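Local atomic coordinates of prephenate dehydrogenase (PDB entry 3KTD), a protein that probably catalyses the NAD(P)-dependent oxidation of prephenate on the route to tyrosine. Residues A70-A75 with D86-H91; V211-N214 with S219-L222; L315-H318 with N323-K326; P125-A130 with G140-A145. All coordinates share one frame; numbering follows the deposited sequence.

In the fold
Along the chain the order is contact 1, contact 4, contact 2, contact 3. Contacts 1 and 4 belong to the nucleotide-binding domain. Strands 71-74 and 120-125 lie in the same mixed sheet, and the nearest atoms of the two contacts are about 7 Å apart. Contact 2 joins helices 187-214 and 216-222 in the dimerization region, its centre about 47 Å from that of contact 1. Contact 3 lies in a separate C-terminal unit with a two-stranded parallel sheet, its centre about 51 Å from that of contact 2. The dimer brings distant parts together: M126 of contact 4 packs on L222 of the second subunit, a residue of that subunit's contact 2 segment.

Contact 1 of 4, residues A70-A75 with D86-H91; sequences ALIVLA and DAVHTH
V88 meets I72 and L74 through its two methyl groups, one for each partner. The contact is wholly apolar. CG1 of V88 lies 4.2 Å from CD1 of I72, the outer end of that side chain. CG2 of V88 lies 4.2 Å from CD2 of L74. V88 sets CG1 anti to the backbone N (chi1 166°), which leaves CG2 beside the N and spreads the two methyls toward different strand residues. I72 and L74 are two apart on strand 71-74, and both send their CB toward the helix.

The strand and helix 78-91 are the first two elements of a beta-alpha-beta unit that ends in strand 97-99. This is the repeating unit of a Rossmann-type nucleotide-binding domain. L62 of helix 58-67 touches both I72 and V88, and L14 of the neighbouring strand 11-14 touches I72 and L74.

One side-chain bond lies within the helix. ND1 of H91 donates to O of A87 at 2.7 Å, with O only 6° out of the imidazole plane. The nitrogen meets a lone pair of that oxygen in the carbonyl plane, at a C=O...N angle of 139°. CG2 of T90 lies over one face of that ring. Beyond the helix, D86 OD1 forms a salt bridge with R114.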
loop_
_atom_site.group_PDB
_atom_site.type_symbol
_atom_site.label_atom_id
_atom_site.label_comp_id
_atom_site.label_asym_id
_atom_site.label_seq_id
_atom_site.Cartn_x
_atom_site.Cartn_y
_atom_site.Cartn_z
ATOM N N ALA A 70 28.647 -19.440 -22.088
ATOM C CA ALA A 70 27.314 -19.240 -21.531
ATOM C C ALA A 70 27.097 -17.806 -21.104
ATOM O O ALA A 70 28.039 -17.111 -20.707
ATOM C CB ALA A 70 27.086 -20.157 -20.334
ATOM N N LEU A 71 25.847 -17.366 -21.190
ATOM C CA LEU A 71 25.468 -16.080 -20.634
ATOM C C LEU A 71 25.352 -16.327 -19.139
ATOM O O LEU A 71 24.610 -17.207 -18.726
ATOM C CB LEU A 71 24.142 -15.615 -21.213
ATOM C CG LEU A 71 23.552 -14.343 -20.608
ATOM C CD1 LEU A 71 24.439 -13.144 -20.839
ATOM C CD2 LEU A 71 22.160 -14.121 -21.191
ATOM N N ILE A 72 26.109 -15.582 -18.338
ATOM C CA ILE A 72 26.130 -15.782 -16.890
ATOM C C ILE A 72 25.201 -14.792 -16.188
ATOM O O ILE A 72 25.360 -13.580 -16.334
ATOM C CB ILE A 72 27.549 -15.605 -16.317
ATOM C CG1 ILE A 72 28.527 -16.578 -16.975
ATOM C CG2 ILE A 72 27.549 -15.809 -14.813
ATOM C CD1 ILE A 72 29.938 -16.516 -16.407
ATOM N N VAL A 73 24.236 -15.296 -15.426
ATOM C CA VAL A 73 23.329 -14.426 -14.684
ATOM C C VAL A 73 23.770 -14.381 -13.225
ATOM O O VAL A 73 23.789 -15.410 -12.547
ATOM C CB VAL A 73 21.872 -14.926 -14.758
ATOM C CG1 VAL A 73 20.975 -14.077 -13.869
ATOM C CG2 VAL A 73 21.367 -14.919 -16.192
ATOM N N LEU A 74 24.146 -13.203 -12.741
ATOM C CA LEU A 74 24.516 -13.073 -11.338
ATOM C C LEU A 74 23.237 -12.761 -10.573
ATOM O O LEU A 74 22.838 -11.605 -10.452
ATOM C CB LEU A 74 25.588 -12.001 -11.129
ATOM C CG LEU A 74 26.823 -12.096 -12.035
ATOM C CD1 LEU A 74 27.916 -11.161 -11.521
ATOM C CD2 LEU A 74 27.347 -13.511 -12.135
ATOM N N ALA A 75 22.597 -13.826 -10.086
ATOM C CA ALA A 75 21.323 -13.763 -9.364
ATOM C C ALA A 75 21.566 -13.776 -7.858
ATOM O O ALA A 75 21.115 -14.672 -7.139
ATOM C CB ALA A 75 20.436 -14.940 -9.775
ATOM N N ASP A 86 34.467 -10.653 -9.330
ATOM C CA ASP A 86 35.853 -11.096 -9.224
ATOM C C ASP A 86 36.002 -12.570 -9.580
ATOM O O ASP A 86 36.999 -12.964 -10.195
ATOM C CB ASP A 86 36.407 -10.831 -7.823
ATOM C CG ASP A 86 36.577 -9.348 -7.526
ATOM O OD1 ASP A 86 36.577 -8.541 -8.471
ATOM O OD2 ASP A 86 36.708 -8.980 -6.343
ATOM N N ALA A 87 35.016 -13.382 -9.214
ATOM C CA ALA A 87 35.051 -14.810 -9.529
ATOM C C ALA A 87 34.942 -15.054 -11.034
ATOM O O ALA A 87 35.603 -15.933 -11.570
ATOM C CB ALA A 87 33.937 -15.546 -8.792
ATOM N N VAL A 88 34.093 -14.270 -11.693
ATOM C CA VAL A 88 33.849 -14.388 -13.131
ATOM C C VAL A 88 35.030 -13.855 -13.945
ATOM O O VAL A 88 35.450 -14.478 -14.928
ATOM C CB VAL A 88 32.555 -13.628 -13.530
ATOM C CG1 VAL A 88 32.472 -13.439 -15.048
ATOM C CG2 VAL A 88 31.338 -14.349 -12.998
ATOM N N HIS A 89 35.543 -12.696 -13.525
ATOM C CA HIS A 89 36.705 -12.038 -14.135
ATOM C C HIS A 89 37.918 -12.960 -14.177
ATOM O O HIS A 89 38.693 -12.943 -15.121
ATOM C CB HIS A 89 37.056 -10.809 -13.292
ATOM C CG HIS A 89 37.966 -9.821 -13.959
ATOM N ND1 HIS A 89 37.716 -9.303 -15.212
ATOM C CD2 HIS A 89 39.069 -9.184 -13.502
ATOM C CE1 HIS A 89 38.650 -8.420 -15.515
ATOM N NE2 HIS A 89 39.479 -8.326 -14.491
ATOM N N THR A 90 38.046 -13.762 -13.128
ATOM C CA THR A 90 39.151 -14.678 -12.924
ATOM C C THR A 90 38.960 -16.058 -13.543
ATOM O O THR A 90 39.939 -16.726 -13.840
ATOM C CB THR A 90 39.379 -14.855 -11.412
ATOM O OG1 THR A 90 40.153 -13.748 -10.920
ATOM C CG2 THR A 90 40.076 -16.165 -11.109
ATOM N N HIS A 91 37.717 -16.487 -13.744
ATOM C CA HIS A 91 37.434 -17.837 -14.258
ATOM C C HIS A 91 36.698 -17.934 -15.617
ATOM O O HIS A 91 36.711 -18.993 -16.248
ATOM C CB HIS A 91 36.631 -18.604 -13.209
ATOM C CG HIS A 91 37.364 -18.825 -11.922
ATOM N ND1 HIS A 91 37.346 -17.913 -10.887
ATOM C CD2 HIS A 91 38.111 -19.870 -11.493
ATOM C CE1 HIS A 91 38.062 -18.384 -9.881
ATOM N NE2 HIS A 91 38.535 -19.569 -10.222
#

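Contact 2 of 4, residues V211-N214 with S219-L222; sequences VGDN and SLSL
The carboxylate of D213 and the carbonyl group of G212 are the flat groups that meet L220; no ring takes part. At the carboxylate, CD1 of L220 comes up to OD1 at 4.0 Å, so a methyl group lies beside one oxygen. The D213 side chain starts away from helix 216-222, with CG anti to the backbone N (chi1 177°). L220 starts off to one side, but its branched end turns back toward helix 187-214.

The other methyl of L220, CD2, covers the backbone. It lies 3.9 Å from O of G212 and 3.9 Å from CA of D213. S219 adds a second neighbour to the same carbonyl: its CB is 3.5 Å from O of G212. G212 has no side chain, and its CA approaches that of S219 to 6.1 Å.

The two helices are consecutive, joined by a short connection within the dimerization region. The second subunit touches both segments. D213 OD2 makes a salt bridge with R290 of the second subunit, and N214 ND2 hydrogen-bonds to E258 OE1 of that subunit.

Within the chain, the two segments meet by packing of a leucine and a serine CB on backbone, with one leucine methyl beside a carboxylate oxygen. The charge of D213 is answered across the dimer interface, which probably favours its ionised form.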
loop_
_atom_site.group_PDB
_atom_site.type_symbol
_atom_site.label_atom_id
_atom_site.label_comp_id
_atom_site.label_asym_id
_atom_site.label_seq_id
_atom_site.Cartn_x
_atom_site.Cartn_y
_atom_site.Cartn_z
ATOM N N VAL A 211 5.107 5.335 13.201
ATOM C CA VAL A 211 4.113 6.308 13.666
ATOM C C VAL A 211 2.844 5.617 14.183
ATOM O O VAL A 211 2.219 6.081 15.144
ATOM C CB VAL A 211 3.754 7.347 12.583
ATOM C CG1 VAL A 211 2.669 8.316 13.091
ATOM C CG2 VAL A 211 5.003 8.121 12.155
ATOM N N GLY A 212 2.478 4.505 13.557
ATOM C CA GLY A 212 1.329 3.718 14.003
ATOM C C GLY A 212 1.618 2.987 15.300
ATOM O O GLY A 212 0.809 3.016 16.238
ATOM N N ASP A 213 2.779 2.338 15.350
ATOM C CA ASP A 213 3.222 1.639 16.550
ATOM C C ASP A 213 3.342 2.606 17.732
ATOM O O ASP A 213 2.996 2.252 18.855
ATOM C CB ASP A 213 4.561 0.942 16.312
ATOM C CG ASP A 213 5.093 0.256 17.565
ATOM O OD1 ASP A 213 4.465 -0.715 18.046
ATOM O OD2 ASP A 213 6.153 0.687 18.063
ATOM N N ASN A 214 3.825 3.822 17.468
ATOM C CA ASN A 214 3.925 4.861 18.500
ATOM C C ASN A 214 2.588 5.140 19.163
ATOM O O ASN A 214 2.547 5.516 20.333
ATOM C CB ASN A 214 4.471 6.177 17.928
ATOM C CG ASN A 214 5.961 6.116 17.587
ATOM O OD1 ASN A 214 6.657 5.124 17.843
ATOM N ND2 ASN A 214 6.452 7.192 16.996
ATOM N N SER A 219 -4.229 2.358 18.453
ATOM C CA SER A 219 -3.853 2.595 17.062
ATOM C C SER A 219 -3.703 1.306 16.259
ATOM O O SER A 219 -4.247 1.175 15.168
ATOM C CB SER A 219 -2.568 3.417 16.981
ATOM O OG SER A 219 -2.836 4.768 17.312
ATOM N N LEU A 220 -2.978 0.354 16.811
ATOM C CA LEU A 220 -2.776 -0.909 16.132
ATOM C C LEU A 220 -4.088 -1.689 16.011
ATOM O O LEU A 220 -4.270 -2.451 15.054
ATOM C CB LEU A 220 -1.696 -1.731 16.843
ATOM C CG LEU A 220 -0.305 -1.078 16.927
ATOM C CD1 LEU A 220 0.660 -1.981 17.687
ATOM C CD2 LEU A 220 0.251 -0.741 15.544
ATOM N N SER A 221 -5.002 -1.484 16.962
ATOM C CA SER A 221 -6.318 -2.136 16.941
ATOM C C SER A 221 -7.196 -1.539 15.849
ATOM O O SER A 221 -7.851 -2.266 15.108
ATOM C CB SER A 221 -7.026 -1.988 18.297
ATOM O OG SER A 221 -8.237 -2.733 18.351
ATOM N N LEU A 222 -7.203 -0.211 15.753
ATOM C CA LEU A 222 -8.036 0.484 14.763
ATOM C C LEU A 222 -7.467 0.493 13.343
ATOM O O LEU A 222 -8.164 0.863 12.402
ATOM C CB LEU A 222 -8.329 1.921 15.202
ATOM C CG LEU A 222 -9.043 2.138 16.546
ATOM C CD1 LEU A 222 -9.466 3.604 16.653
ATOM C CD2 LEU A 222 -10.238 1.221 16.719
#

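Contact 3 of 4, residues L315-H318 with N323-K326; sequences LRLH and NWEK
W324 meets both L317 and H318, and the closer part of the contact is at its base. CB of W324 lies 3.7 Å from the carbonyl O of H318, and CG is 3.9 Å from the same oxygen. The indole is placed by a CG held between the backbone N and the carbonyl carbon (chi1 71°). L317 approaches the far end of the ring: its CD1 is at the edge, near the ring plane, 4.3 Å from CZ3. This outer meeting is apolar.

Strand 314-317 and helix 324-334 begin a small beta-alpha-beta unit, which strand 337-340 completes. The two strands pair in parallel, and W324 lies near the start of the connecting helix. The indole reaches further than this unit, because its ring meets that of W168 with the planes at about 55°. L317 also touches Q327 and L328 of the same helix.

The looser side is the H318 side chain. It starts away from helix 324-334. CB of H318 is 5.4 Å from CB of W324, and the imidazole lies farther off; the residue is exposed. The carbonyl of H318 also accepts a weak hydrogen bond from T321 OG1. E325 starts away from the strand too, yet its CD lies 3.4 Å above one indole face, toward the rim.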
loop_
_atom_site.group_PDB
_atom_site.type_symbol
_atom_site.label_atom_id
_atom_site.label_comp_id
_atom_site.label_asym_id
_atom_site.label_seq_id
_atom_site.Cartn_x
_atom_site.Cartn_y
_atom_site.Cartn_z
ATOM N N LEU A 315 7.657 -0.677 -28.644
ATOM C CA LEU A 315 8.517 -0.387 -29.785
ATOM C C LEU A 315 9.233 -1.650 -30.226
ATOM O O LEU A 315 9.706 -2.427 -29.394
ATOM C CB LEU A 315 9.562 0.676 -29.444
ATOM C CG LEU A 315 9.198 2.127 -29.752
ATOM C CD1 LEU A 315 7.789 2.478 -29.265
ATOM C CD2 LEU A 315 10.250 3.057 -29.149
ATOM N N ARG A 316 9.319 -1.833 -31.541
ATOM C CA ARG A 316 10.004 -2.973 -32.147
ATOM C C ARG A 316 11.375 -2.536 -32.654
ATOM O O ARG A 316 11.473 -1.770 -33.609
ATOM C CB ARG A 316 9.155 -3.557 -33.291
ATOM C CG ARG A 316 7.976 -4.407 -32.802
ATOM C CD ARG A 316 6.807 -4.467 -33.787
ATOM N NE ARG A 316 7.173 -4.971 -35.112
ATOM C CZ ARG A 316 6.301 -5.289 -36.074
ATOM N NH1 ARG A 316 4.988 -5.184 -35.870
ATOM N NH2 ARG A 316 6.746 -5.740 -37.248
ATOM N N LEU A 317 12.429 -3.009 -32.000
ATOM C CA LEU A 317 13.789 -2.683 -32.420
ATOM C C LEU A 317 14.237 -3.657 -33.488
ATOM O O LEU A 317 13.767 -4.786 -33.537
ATOM C CB LEU A 317 14.766 -2.759 -31.249
ATOM C CG LEU A 317 14.368 -2.024 -29.973
ATOM C CD1 LEU A 317 15.517 -2.067 -28.982
ATOM C CD2 LEU A 317 13.961 -0.594 -30.269
ATOM N N HIS A 318 15.154 -3.211 -34.336
ATOM C CA HIS A 318 15.741 -4.060 -35.359
ATOM C C HIS A 318 17.252 -3.912 -35.270
ATOM O O HIS A 318 17.856 -3.232 -36.099
ATOM C CB HIS A 318 15.247 -3.658 -36.755
ATOM C CG HIS A 318 13.764 -3.759 -36.928
ATOM N ND1 HIS A 318 12.909 -2.709 -36.655
ATOM C CD2 HIS A 318 12.981 -4.780 -37.352
ATOM C CE1 HIS A 318 11.666 -3.080 -36.903
ATOM N NE2 HIS A 318 11.681 -4.332 -37.324
ATOM N N ASN A 323 20.640 3.497 -36.937
ATOM C CA ASN A 323 19.967 4.321 -35.932
ATOM C C ASN A 323 18.975 3.576 -35.034
ATOM O O ASN A 323 18.104 4.206 -34.415
ATOM C CB ASN A 323 19.269 5.505 -36.619
ATOM C CG ASN A 323 20.142 6.176 -37.684
ATOM O OD1 ASN A 323 21.352 5.954 -37.750
ATOM N ND2 ASN A 323 19.518 6.991 -38.529
ATOM N N TRP A 324 19.103 2.252 -34.940
ATOM C CA TRP A 324 18.207 1.475 -34.083
ATOM C C TRP A 324 18.432 1.853 -32.620
ATOM O O TRP A 324 17.488 1.898 -31.836
ATOM C CB TRP A 324 18.384 -0.035 -34.298
ATOM C CG TRP A 324 19.671 -0.617 -33.761
ATOM C CD1 TRP A 324 20.877 -0.687 -34.402
ATOM C CD2 TRP A 324 19.868 -1.229 -32.480
ATOM N NE1 TRP A 324 21.808 -1.294 -33.600
ATOM C CE2 TRP A 324 21.219 -1.638 -32.415
ATOM C CE3 TRP A 324 19.034 -1.471 -31.380
ATOM C CZ2 TRP A 324 21.757 -2.266 -31.292
ATOM C CZ3 TRP A 324 19.573 -2.104 -30.258
ATOM C CH2 TRP A 324 20.923 -2.490 -30.224
ATOM N N GLU A 325 19.683 2.158 -32.272
ATOM C CA GLU A 325 20.054 2.555 -30.918
ATOM C C GLU A 325 19.178 3.668 -30.398
ATOM O O GLU A 325 18.772 3.626 -29.246
ATOM C CB GLU A 325 21.508 3.033 -30.834
ATOM C CG GLU A 325 22.576 1.956 -31.029
ATOM C CD GLU A 325 22.940 1.696 -32.487
ATOM O OE1 GLU A 325 22.536 2.489 -33.383
ATOM O OE2 GLU A 325 23.653 0.691 -32.719
ATOM N N LYS A 326 18.889 4.667 -31.230
ATOM C CA LYS A 326 18.083 5.807 -30.783
ATOM C C LYS A 326 16.689 5.367 -30.321
ATOM O O LYS A 326 16.076 6.031 -29.483
ATOM C CB LYS A 326 18.004 6.904 -31.853
ATOM C CG LYS A 326 19.269 7.760 -31.962
#

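Contact 4 of 4, residues P125-A130 with G140-A145; sequences PMAGTA and GLFKRA
The long loop between strands 120-125 and 146-149 of the nucleotide-binding domain folds back on itself here, and both segments belong to it. Strand 120-125 ends at P125. Near the return, residues F142 to A145 form a type II beta turn, closed by A145 N donating to F142 O at 2.9 Å. R144 takes the positive phi of its third position (61°).

P125 and A127 both meet the phenyl ring of F142. P125 and F142 lie side by side and point the same way, with CB of P125 3.7 Å from CE1 of F142. A127 reaches the same ring carbon, its CB 4.1 Å from CE1. Both come obliquely to the ring. The ring reaches them because F142 sets CG beside its backbone N (chi1 -54°), although its CB starts off to one side.

S22 and D26 of helix 18-29 touch F142, and I19 of that helix touches A127. The GxGxxG pattern G15, G17, G20 runs into the start of that helix, consistent with the dinucleotide-binding turn of Rossmann domains. W147 meets the F142 ring at about 50°. M126, modelled as selenomethionine, packs on L222 of the second subunit.

L141 completes the apolar group. Its CD2 sits above one face of the F142 ring, toward the rim, and lies 3.8 Å from CB of A127.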
loop_
_atom_site.group_PDB
_atom_site.type_symbol
_atom_site.label_atom_id
_atom_site.label_comp_id
_atom_site.label_asym_id
_atom_site.label_seq_id
_atom_site.Cartn_x
_atom_site.Cartn_y
_atom_site.Cartn_z
ATOM N N PRO A 125 14.809 -7.375 -12.906
ATOM C CA PRO A 125 13.393 -7.776 -12.917
ATOM C C PRO A 125 12.615 -7.101 -11.797
ATOM O O PRO A 125 13.129 -6.973 -10.683
ATOM C CB PRO A 125 13.453 -9.284 -12.664
ATOM C CG PRO A 125 14.731 -9.504 -11.958
ATOM C CD PRO A 125 15.682 -8.500 -12.526
HETATM N N MSE A 126 11.386 -6.673 -12.069
HETATM C CA MSE A 126 10.551 -6.085 -11.024
HETATM C C MSE A 126 9.875 -7.209 -10.230
HETATM O O MSE A 126 8.695 -7.114 -9.887
HETATM C CB MSE A 126 9.489 -5.147 -11.605
HETATM C CG MSE A 126 10.007 -4.033 -12.487
HETATM SE SE MSE A 126 11.482 -2.995 -11.775
HETATM C CE MSE A 126 10.718 -2.480 -10.033
ATOM N N ALA A 127 10.630 -8.266 -9.926
ATOM C CA ALA A 127 10.117 -9.401 -9.168
ATOM C C ALA A 127 10.046 -9.049 -7.681
ATOM O O ALA A 127 10.129 -7.870 -7.301
ATOM C CB ALA A 127 10.988 -10.603 -9.381
ATOM N N GLY A 128 9.897 -10.075 -6.844
ATOM C CA GLY A 128 9.733 -9.892 -5.399
ATOM C C GLY A 128 10.987 -9.501 -4.631
ATOM O O GLY A 128 11.816 -8.727 -5.123
ATOM N N THR A 129 11.119 -10.071 -3.428
ATOM C CA THR A 129 12.177 -9.721 -2.468
ATOM C C THR A 129 13.343 -10.733 -2.450
ATOM O O THR A 129 13.219 -11.827 -1.875
ATOM C CB THR A 129 11.569 -9.612 -1.043
ATOM O OG1 THR A 129 10.970 -10.865 -0.678
ATOM C CG2 THR A 129 10.493 -8.508 -0.991
ATOM N N ALA A 130 14.470 -10.340 -3.061
ATOM C CA ALA A 130 15.682 -11.180 -3.204
ATOM C C ALA A 130 15.815 -12.346 -2.201
ATOM O O ALA A 130 15.898 -12.159 -0.984
ATOM C CB ALA A 130 16.945 -10.298 -3.173
ATOM N N GLY A 140 6.523 -19.100 -13.551
ATOM C CA GLY A 140 5.846 -17.925 -14.092
ATOM C C GLY A 140 5.920 -16.651 -13.275
ATOM O O GLY A 140 5.017 -15.831 -13.348
ATOM N N LEU A 141 6.999 -16.471 -12.520
ATOM C CA LEU A 141 7.182 -15.263 -11.718
ATOM C C LEU A 141 7.242 -14.007 -12.581
ATOM O O LEU A 141 6.725 -12.950 -12.198
ATOM C CB LEU A 141 8.471 -15.357 -10.890
ATOM C CG LEU A 141 8.877 -14.114 -10.092
ATOM C CD1 LEU A 141 7.865 -13.816 -8.992
ATOM C CD2 LEU A 141 10.271 -14.285 -9.512
ATOM N N PHE A 142 7.863 -14.141 -13.748
ATOM C CA PHE A 142 8.144 -13.017 -14.625
ATOM C C PHE A 142 7.087 -12.752 -15.694
ATOM O O PHE A 142 7.201 -11.772 -16.434
ATOM C CB PHE A 142 9.497 -13.252 -15.306
ATOM C CG PHE A 142 10.610 -13.525 -14.341
ATOM C CD1 PHE A 142 11.157 -12.492 -13.587
ATOM C CD2 PHE A 142 11.098 -14.810 -14.172
ATOM C CE1 PHE A 142 12.178 -12.741 -12.684
ATOM C CE2 PHE A 142 12.118 -15.066 -13.284
ATOM C CZ PHE A 142 12.661 -14.033 -12.536
ATOM N N LYS A 143 6.072 -13.612 -15.786
ATOM C CA LYS A 143 5.033 -13.439 -16.791
ATOM C C LYS A 143 4.380 -12.074 -16.589
ATOM O O LYS A 143 3.903 -11.751 -15.491
ATOM C CB LYS A 143 3.992 -14.569 -16.733
ATOM N N ARG A 144 4.414 -11.261 -17.642
ATOM C CA ARG A 144 3.828 -9.917 -17.641
ATOM C C ARG A 144 4.471 -8.982 -16.596
ATOM O O ARG A 144 3.897 -7.938 -16.254
ATOM C CB ARG A 144 2.291 -9.969 -17.479
ATOM C CG ARG A 144 1.540 -10.741 -18.597
ATOM N N ALA A 145 5.664 -9.347 -16.115
ATOM C CA ALA A 145 6.432 -8.510 -15.194
ATOM C C ALA A 145 7.420 -7.716 -16.019
ATOM O O ALA A 145 7.842 -8.174 -17.084
ATOM C CB ALA A 145 7.169 -9.357 -14.184
#